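Local coordinates for protein L-glyceraldehyde 3-phosphate reductase (Clostridium beijerinckii, PDB 6HG6) that binds NADPH and probably reduces aldehydes such as furfural, as an aldo-keto reductase built on a TIM barrel, at residues F77-I80 and L81-L85; N169-G172 and E173-E176. All coordinates share one frame; numbering follows the deposited sequence.

Contact 1: residues F77-I80 and L81-L85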
ATOM      1  N   PHE A  77      11.176  10.082  -6.455  1.00 19.49           N
ATOM      2  CA  PHE A  77      10.915   8.862  -7.249  1.00 19.55           C
ATOM      3  C   PHE A  77      11.047   9.218  -8.740  1.00 19.64           C
ATOM      4  O   PHE A  77      11.606   8.434  -9.521  1.00 20.18           O
ATOM      5  CB  PHE A  77       9.548   8.280  -6.931  1.00 19.14           C
ATOM      6  CG  PHE A  77       9.399   6.896  -7.503  1.00 18.97           C
ATOM      7  CD1 PHE A  77      10.210   5.873  -7.046  1.00 19.92           C
ATOM      8  CD2 PHE A  77       8.463   6.629  -8.473  1.00 19.12           C
ATOM      9  CE1 PHE A  77      10.072   4.589  -7.533  1.00 20.21           C
ATOM     10  CE2 PHE A  77       8.331   5.333  -8.965  1.00 19.24           C
ATOM     11  CZ  PHE A  77       9.144   4.330  -8.511  1.00 19.69           C
ATOM     12  N   GLY A  78      10.626  10.430  -9.107  1.00 19.05           N
ATOM     13  CA  GLY A  78      10.774  10.897 -10.494  1.00 19.48           C
ATOM     14  C   GLY A  78      12.235  10.902 -10.899  1.00 20.19           C
ATOM     15  O   GLY A  78      12.564  10.527 -12.023  1.00 20.39           O
ATOM     16  N   ARG A  79      13.113  11.349 -10.010  1.00 21.95           N
ATOM     17  CA  ARG A  79      14.558  11.383 -10.274  1.00 23.97           C
ATOM     18  C   ARG A  79      15.099   9.952 -10.353  1.00 23.46           C
ATOM     19  O   ARG A  79      15.974   9.689 -11.190  1.00 23.71           O
ATOM     20  CB  ARG A  79      15.284  12.192  -9.208  1.00 27.37           C
ATOM     21  CG  ARG A  79      16.751  12.387  -9.507  1.00 32.11           C
ATOM     22  CD  ARG A  79      17.357  13.225  -8.377  1.00 36.29           C
ATOM     23  NE  ARG A  79      18.791  13.299  -8.503  1.00 41.51           N
ATOM     24  CZ  ARG A  79      19.602  13.709  -7.520  1.00 44.89           C
ATOM     25  NH1 ARG A  79      19.104  14.057  -6.336  1.00 45.02           N
ATOM     26  NH2 ARG A  79      20.909  13.731  -7.727  1.00 48.11           N
ATOM     27  N   ILE A  80      14.636   9.057  -9.495  1.00 22.35           N
ATOM     28  CA  ILE A  80      15.128   7.659  -9.532  1.00 23.07           C
ATOM     29  C   ILE A  80      14.699   7.021 -10.874  1.00 22.64           C
ATOM     30  O   ILE A  80      15.522   6.288 -11.502  1.00 23.45           O
ATOM     31  CB  ILE A  80      14.598   6.931  -8.297  1.00 23.28           C
ATOM     32  CG1 ILE A  80      15.252   7.507  -7.030  1.00 24.57           C
ATOM     33  CG2 ILE A  80      14.858   5.423  -8.442  1.00 23.56           C
ATOM     34  CD1 ILE A  80      14.537   7.126  -5.774  1.00 24.64           C
ATOM     35  N   LEU A  81      13.490   7.318 -11.311  1.00 21.73           N
ATOM     36  CA  LEU A  81      12.985   6.836 -12.626  1.00 23.46           C
ATOM     37  C   LEU A  81      13.866   7.381 -13.741  1.00 24.71           C
ATOM     38  O   LEU A  81      14.460   6.577 -14.484  1.00 25.50           O
ATOM     39  CB  LEU A  81      11.534   7.262 -12.837  1.00 22.51           C
ATOM     40  CG  LEU A  81      10.540   6.448 -12.045  1.00 22.42           C
ATOM     41  CD1 LEU A  81       9.220   7.183 -11.988  1.00 21.93           C
ATOM     42  CD2 LEU A  81      10.400   5.050 -12.643  1.00 23.29           C
ATOM     43  N   ARG A  82      14.076   8.686 -13.763  1.00 26.05           N
ATOM     44  CA  ARG A  82      14.866   9.333 -14.831  1.00 28.98           C
ATOM     45  C   ARG A  82      16.278   8.739 -14.852  1.00 30.33           C
ATOM     46  O   ARG A  82      16.824   8.509 -15.942  1.00 30.89           O
ATOM     47  CB  ARG A  82      14.831  10.843 -14.556  1.00 32.35           C
ATOM     48  CG  ARG A  82      15.630  11.750 -15.470  1.00 38.19           C
ATOM     49  CD  ARG A  82      15.128  13.199 -15.376  1.00 42.64           C
ATOM     50  NE  ARG A  82      14.796  13.693 -14.029  1.00 47.22           N
ATOM     51  CZ  ARG A  82      13.551  13.867 -13.515  1.00 49.64           C
ATOM     52  NH1 ARG A  82      13.416  14.294 -12.272  1.00 49.70           N
ATOM     53  NH2 ARG A  82      12.445  13.617 -14.209  1.00 51.26           N
ATOM     54  N   ASP A  83      16.898   8.554 -13.692  1.00 29.75           N
ATOM     55  CA  ASP A  83      18.322   8.194 -13.627  1.00 32.22           C
ATOM     56  C   ASP A  83      18.546   6.694 -13.848  1.00 31.55           C
ATOM     57  O   ASP A  83      19.601   6.346 -14.370  1.00 31.02           O
ATOM     58  CB  ASP A  83      18.893   8.572 -12.263  1.00 34.72           C
ATOM     59  CG  ASP A  83      19.069  10.067 -12.039  1.00 37.96           C
ATOM     60  OD1 ASP A  83      18.791  10.844 -13.001  1.00 38.93           O
ATOM     61  OD2 ASP A  83      19.512  10.442 -10.883  1.00 40.87           O
ATOM     62  N   ASP A  84      17.620   5.841 -13.433  1.00 30.03           N
ATOM     63  CA  ASP A  84      17.912   4.390 -13.421  1.00 31.80           C
ATOM     64  C   ASP A  84      16.698   3.504 -13.680  1.00 30.92           C
ATOM     65  O   ASP A  84      16.909   2.436 -14.257  1.00 33.35           O
ATOM     66  CB  ASP A  84      18.480   4.003 -12.060  1.00 33.34           C
ATOM     67  CG  ASP A  84      19.918   4.471 -11.863  1.00 37.18           C
ATOM     68  OD1 ASP A  84      20.861   3.840 -12.499  1.00 38.34           O
ATOM     69  OD2 ASP A  84      20.098   5.499 -11.116  1.00 37.16           O
ATOM     70  N   LEU A  85      15.527   3.819 -13.152  1.00 28.29           N
ATOM     71  CA  LEU A  85      14.417   2.832 -13.196  1.00 28.52           C
ATOM     72  C   LEU A  85      13.510   2.992 -14.414  1.00 29.06           C
ATOM     73  O   LEU A  85      12.746   2.037 -14.644  1.00 28.23           O
ATOM     74  CB  LEU A  85      13.558   2.949 -11.946  1.00 28.52           C
ATOM     75  CG  LEU A  85      14.025   2.236 -10.698  1.00 29.52           C
ATOM     76  CD1 LEU A  85      12.881   2.280  -9.688  1.00 28.71           C
ATOM     77  CD2 LEU A  85      14.454   0.806 -10.986  1.00 30.51           C
TER
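F77 and L81, one helical turn apart, make the tight side of this contact. CG of L81 lies over one face of the F77 ring, and its CD1 comes 3.6 Å from CD2 of F77. With CG anti to the backbone N (chi1 -168°), the phenyl ring of F77 leans forward along the helix, toward L81. I80 and L85 run side by side, CG2 of I80 being 3.9 Å from CD1 of L85.

The solvent side, with the exposed R79, R82 and D83, is looser. NE of R79 and OD2 of D83 form only a long salt bridge (3.8 Å), their guanidinium and carboxylate planes 88° apart; the R79 guanidinium also makes a cation-pi contact with Y42. R82, bent at chi3, brings one guanidinium face over O of G78, offset toward the rim.

The last turn widens into a pi-type turn: O of I80 accepts from N of D84 at 2.9 Å and from N of L85 at 3.0 Å, from opposite faces of the carbonyl plane.

This is the C-terminal end of helix 72-85, between barrel strands 59-61 and 93-98; F77 meets F60 of strand 59-61, while I80, D83 and D84 pack on helix 42-54.

Contact 2: residues N169-G172 and E173-E176. With NDP (NADPH dihydro-nicotinamide-adenine-dinucleotide phosphate), chain B.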
ATOM      1  N   ASN A 169      -9.089   3.770   2.079  1.00 19.20           N
ATOM      2  CA  ASN A 169      -9.730   4.149   3.343  1.00 20.63           C
ATOM      3  C   ASN A 169     -11.262   4.121   3.224  1.00 21.21           C
ATOM      4  O   ASN A 169     -11.937   4.723   4.113  1.00 22.77           O
ATOM      5  CB  ASN A 169      -9.198   5.499   3.824  1.00 20.79           C
ATOM      6  CG  ASN A 169      -7.709   5.436   4.096  1.00 21.17           C
ATOM      7  OD1 ASN A 169      -7.272   4.635   4.933  1.00 23.08           O
ATOM      8  ND2 ASN A 169      -6.935   6.290   3.443  1.00 19.47           N
ATOM      9  N   TYR A 170     -11.830   3.436   2.230  1.00 20.38           N
ATOM     10  CA  TYR A 170     -13.299   3.321   2.130  1.00 21.23           C
ATOM     11  C   TYR A 170     -13.795   2.224   3.066  1.00 22.57           C
ATOM     12  O   TYR A 170     -13.047   1.277   3.358  1.00 22.10           O
ATOM     13  CB  TYR A 170     -13.729   3.061   0.689  1.00 20.58           C
ATOM     14  CG  TYR A 170     -13.887   4.324  -0.109  1.00 20.07           C
ATOM     15  CD1 TYR A 170     -12.857   5.224  -0.243  1.00 19.34           C
ATOM     16  CD2 TYR A 170     -15.085   4.604  -0.735  1.00 20.24           C
ATOM     17  CE1 TYR A 170     -12.980   6.335  -1.068  1.00 18.50           C
ATOM     18  CE2 TYR A 170     -15.262   5.760  -1.467  1.00 20.19           C
ATOM     19  CZ  TYR A 170     -14.211   6.639  -1.640  1.00 19.25           C
ATOM     20  OH  TYR A 170     -14.421   7.754  -2.426  1.00 18.94           O
ATOM     21  N   ASN A 171     -15.024   2.387   3.570  1.00 24.11           N
ATOM     22  CA  ASN A 171     -15.712   1.290   4.286  1.00 25.82           C
ATOM     23  C   ASN A 171     -16.425   0.392   3.249  1.00 26.01           C
ATOM     24  O   ASN A 171     -16.431   0.712   2.052  1.00 25.14           O
ATOM     25  CB  ASN A 171     -16.606   1.803   5.419  1.00 27.60           C
ATOM     26  CG  ASN A 171     -17.696   2.755   4.963  1.00 27.77           C
ATOM     27  OD1 ASN A 171     -18.009   2.828   3.780  1.00 27.64           O
ATOM     28  ND2 ASN A 171     -18.339   3.435   5.899  1.00 28.53           N
ATOM     29  N   GLY A 172     -17.025  -0.707   3.683  1.00 27.41           N
ATOM     30  CA  GLY A 172     -17.687  -1.662   2.779  1.00 28.25           C
ATOM     31  C   GLY A 172     -18.878  -1.053   2.071  1.00 29.10           C
ATOM     32  O   GLY A 172     -18.980  -1.213   0.853  1.00 28.38           O
ATOM     33  N   GLU A 173     -19.741  -0.340   2.788  1.00 31.12           N
ATOM     34  CA  GLU A 173     -20.960   0.236   2.175  1.00 33.11           C
ATOM     35  C   GLU A 173     -20.566   1.221   1.069  1.00 30.93           C
ATOM     36  O   GLU A 173     -21.102   1.132  -0.059  1.00 30.35           O
ATOM     37  CB  GLU A 173     -21.813   0.887   3.251  1.00 37.75           C
ATOM     38  CG  GLU A 173     -23.053   1.551   2.682  1.00 41.86           C
ATOM     39  CD  GLU A 173     -24.092   1.936   3.724  1.00 46.06           C
ATOM     40  OE1 GLU A 173     -25.003   2.737   3.369  1.00 50.04           O
ATOM     41  OE2 GLU A 173     -24.002   1.413   4.877  1.00 49.20           O
ATOM     42  N   THR A 174     -19.617   2.097   1.346  1.00 28.22           N
ATOM     43  CA  THR A 174     -19.219   3.131   0.374  1.00 26.24           C
ATOM     44  C   THR A 174     -18.418   2.504  -0.776  1.00 25.06           C
ATOM     45  O   THR A 174     -18.558   3.001  -1.926  1.00 23.42           O
ATOM     46  CB  THR A 174     -18.529   4.317   1.048  1.00 26.05           C
ATOM     47  OG1 THR A 174     -19.254   4.677   2.222  1.00 27.76           O
ATOM     48  CG2 THR A 174     -18.472   5.484   0.091  1.00 25.26           C
ATOM     49  N   MET A 175     -17.608   1.490  -0.504  1.00 24.20           N
ATOM     50  CA  MET A 175     -16.894   0.757  -1.565  1.00 24.33           C
ATOM     51  C   MET A 175     -17.922   0.199  -2.551  1.00 25.08           C
ATOM     52  O   MET A 175     -17.601   0.212  -3.759  1.00 24.03           O
ATOM     53  CB  MET A 175     -16.059  -0.411  -1.040  1.00 24.62           C
ATOM     54  CG  MET A 175     -15.105  -0.958  -2.067  1.00 24.23           C
ATOM     55  SD  MET A 175     -15.106  -2.775  -2.116  1.00 26.39           S
ATOM     56  CE  MET A 175     -16.646  -3.136  -2.959  1.00 28.28           C
ATOM     57  N   GLU A 176     -19.018  -0.390  -2.059  1.00 27.34           N
ATOM     58  CA  GLU A 176     -20.093  -0.967  -2.910  1.00 29.23           C
ATOM     59  C   GLU A 176     -20.656   0.125  -3.827  1.00 28.73           C
ATOM     60  O   GLU A 176     -20.856  -0.128  -5.021  1.00 27.34           O
ATOM     61  CB  GLU A 176     -21.211  -1.565  -2.074  1.00 32.46           C
ATOM     62  CG  GLU A 176     -20.817  -2.921  -1.505  1.00 34.43           C
ATOM     63  CD  GLU A 176     -21.794  -3.535  -0.510  1.00 38.14           C
ATOM     64  OE1 GLU A 176     -21.496  -4.618  -0.046  1.00 42.00           O
ATOM     65  OE2 GLU A 176     -22.829  -2.908  -0.175  1.00 41.64           O
TER
HETATM   66  PA  NDP B 401       4.867  -0.635   7.963  0.70 32.74           P
HETATM   67  O1A NDP B 401       3.755  -0.835   8.938  0.70 23.24           O
HETATM   68  O2A NDP B 401       5.439  -1.715   7.102  0.70 27.82           O
HETATM   69  O5B NDP B 401       6.071   0.161   8.674  0.70 30.48           O
HETATM   70  C5B NDP B 401       7.276   0.453   7.917  0.70 32.03           C
HETATM   71  C4B NDP B 401       8.385   0.825   8.866  0.70 32.06           C
HETATM   72  O4B NDP B 401       8.547  -0.261   9.816  0.70 32.09           O
HETATM   73  C3B NDP B 401       9.777   1.036   8.256  0.70 33.54           C
HETATM   74  O3B NDP B 401      10.009   2.372   7.816  0.70 31.87           O
HETATM   75  C2B NDP B 401      10.672   0.674   9.434  0.70 34.23           C
HETATM   76  O2B NDP B 401      10.685   1.797  10.311  0.70 38.68           O
HETATM   77  C1B NDP B 401       9.913  -0.482  10.074  0.70 33.78           C
HETATM   78  N9A NDP B 401      10.232  -1.810   9.563  0.70 34.83           N
HETATM   79  C8A NDP B 401       9.983  -2.306   8.307  0.70 35.78           C
HETATM   80  N7A NDP B 401      10.333  -3.559   8.161  0.70 35.30           N
HETATM   81  C5A NDP B 401      10.846  -3.918   9.399  0.70 34.90           C
HETATM   82  C6A NDP B 401      11.383  -5.124   9.890  0.70 36.26           C
HETATM   83  N6A NDP B 401      11.496  -6.231   9.161  0.70 36.27           N
HETATM   84  N1A NDP B 401      11.796  -5.148  11.184  0.70 38.21           N
HETATM   85  C2A NDP B 401      11.677  -4.029  11.913  0.70 38.31           C
HETATM   86  N3A NDP B 401      11.181  -2.844  11.560  0.70 37.78           N
HETATM   87  C4A NDP B 401      10.777  -2.852  10.277  0.70 37.21           C
HETATM   88  O3  NDP B 401       4.358   0.447   6.873  0.70 32.63           O
HETATM   89  PN  NDP B 401       4.075   2.022   6.877  0.70 33.41           P
HETATM   90  O1N NDP B 401       5.380   2.704   6.633  0.70 33.60           O
HETATM   91  O2N NDP B 401       3.228   2.425   8.041  0.70 35.28           O
HETATM   92  O5D NDP B 401       3.170   2.140   5.547  0.70 32.55           O
HETATM   93  C5D NDP B 401       3.623   1.440   4.359  0.70 29.31           C
HETATM   94  C4D NDP B 401       3.063   2.126   3.136  0.70 23.55           C
HETATM   95  O4D NDP B 401       1.625   2.083   3.184  0.70 27.34           O
HETATM   96  C3D NDP B 401       3.357   3.617   2.993  0.70 25.75           C
HETATM   97  O3D NDP B 401       4.681   3.823   2.523  0.70 26.41           O
HETATM   98  C2D NDP B 401       2.264   4.009   1.992  0.70 25.29           C
HETATM   99  O2D NDP B 401       2.644   3.649   0.691  0.70 21.22           O
HETATM  100  C1D NDP B 401       1.076   3.174   2.461  0.70 27.84           C
HETATM  101  N1N NDP B 401       0.164   3.937   3.350  0.70 28.84           N
HETATM  102  C2N NDP B 401      -1.087   4.286   2.902  0.70 30.28           C
HETATM  103  C3N NDP B 401      -1.868   5.208   3.544  0.70 30.20           C
HETATM  104  C7N NDP B 401      -3.225   5.538   2.981  0.70 30.62           C
HETATM  105  O7N NDP B 401      -3.592   5.072   1.886  0.70 25.81           O
HETATM  106  N7N NDP B 401      -3.986   6.367   3.695  0.70 24.74           N
HETATM  107  C4N NDP B 401      -1.311   5.836   4.793  0.70 32.33           C
HETATM  108  C5N NDP B 401      -0.053   5.239   5.292  0.70 31.83           C
HETATM  109  C6N NDP B 401       0.571   4.296   4.621  0.70 29.55           C
HETATM  110  P2B NDP B 401      12.032   2.049  11.169  0.70 39.52           P
HETATM  111  O1X NDP B 401      13.279   1.521  10.490  0.70 39.29           O
HETATM  112  O2X NDP B 401      12.079   3.559  11.341  0.70 41.67           O
HETATM  113  O3X NDP B 401      11.722   1.318  12.467  0.70 44.74           O
HETATM  114  O   HOH W   1     -20.755   4.817   5.093  1.00 45.81           O
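N171 and T174 cross obliquely at the start of a helix, and the amide oxygen of N171 takes two bonds from the threonine. OG1 of T174 donates to OD1 of N171 at 2.7 Å, in the carbonyl plane and on a lone pair. The backbone N of T174 reaches the same OD1 at 3.0 Å from a direction tilted 25° out of that plane. This is a classical asparagine N-cap. CG of N171 sits between the backbone N and the carbonyl carbon (chi1 59°), which swings OD1 forward to the N-H and hydroxyl of T174. A water on the amide side accepts from ND2 of N171 at 2.9 Å and donates to OG1 of T174, so both ends of the amide are tied to one hydroxyl, directly and through water.

Y170 meets the other branch of the threonine. The two side chains cross at about a right angle, and CG2 of T174 lies 3.6 Å from both CD2 and CE2 of the ring. One threonine therefore divides its work, hydroxyl to the cap and methyl to the aromatic. At the far end of the ring, OH of Y170 is hydrogen-bonded to H137. After the cap the helical bonds begin, with N of M175 bonded to O of N171 at 2.9 Å and N of E176 to O of G172.

N169 belongs to the NADPH pocket: ND2 of N169 lies 3.0 Å from N7N of the cofactor carboxamide, a close approach of two amide nitrogens, and is hydrogen-bonded to O of H138. The segment thus leads from the end of barrel strand 162-168 at the cofactor into helix 172-184; Y170, just before it, and T174, in its first turn, pack against helix 146-158, while M175 and E176 pack against helix 208-214.

How the contacts relate
Both contacts belong to the same eight-stranded TIM barrel, on opposite sides of the chain's centre; their centres are 34 Å apart and their nearest atoms about 19 Å, with no touch. Contact 1 comes first along the chain, closing helix 72-85 after the second barrel strand, 59-61. Contact 2 follows later and opens helix 172-184 after the fifth strand, 162-168. One is therefore the finish of an outer helix and the other the beginning of one. Only contact 2 includes a residue of the NADPH pocket; contact 1 stands back from the cofactor, F77 being about 11 Å away from it by its side chain.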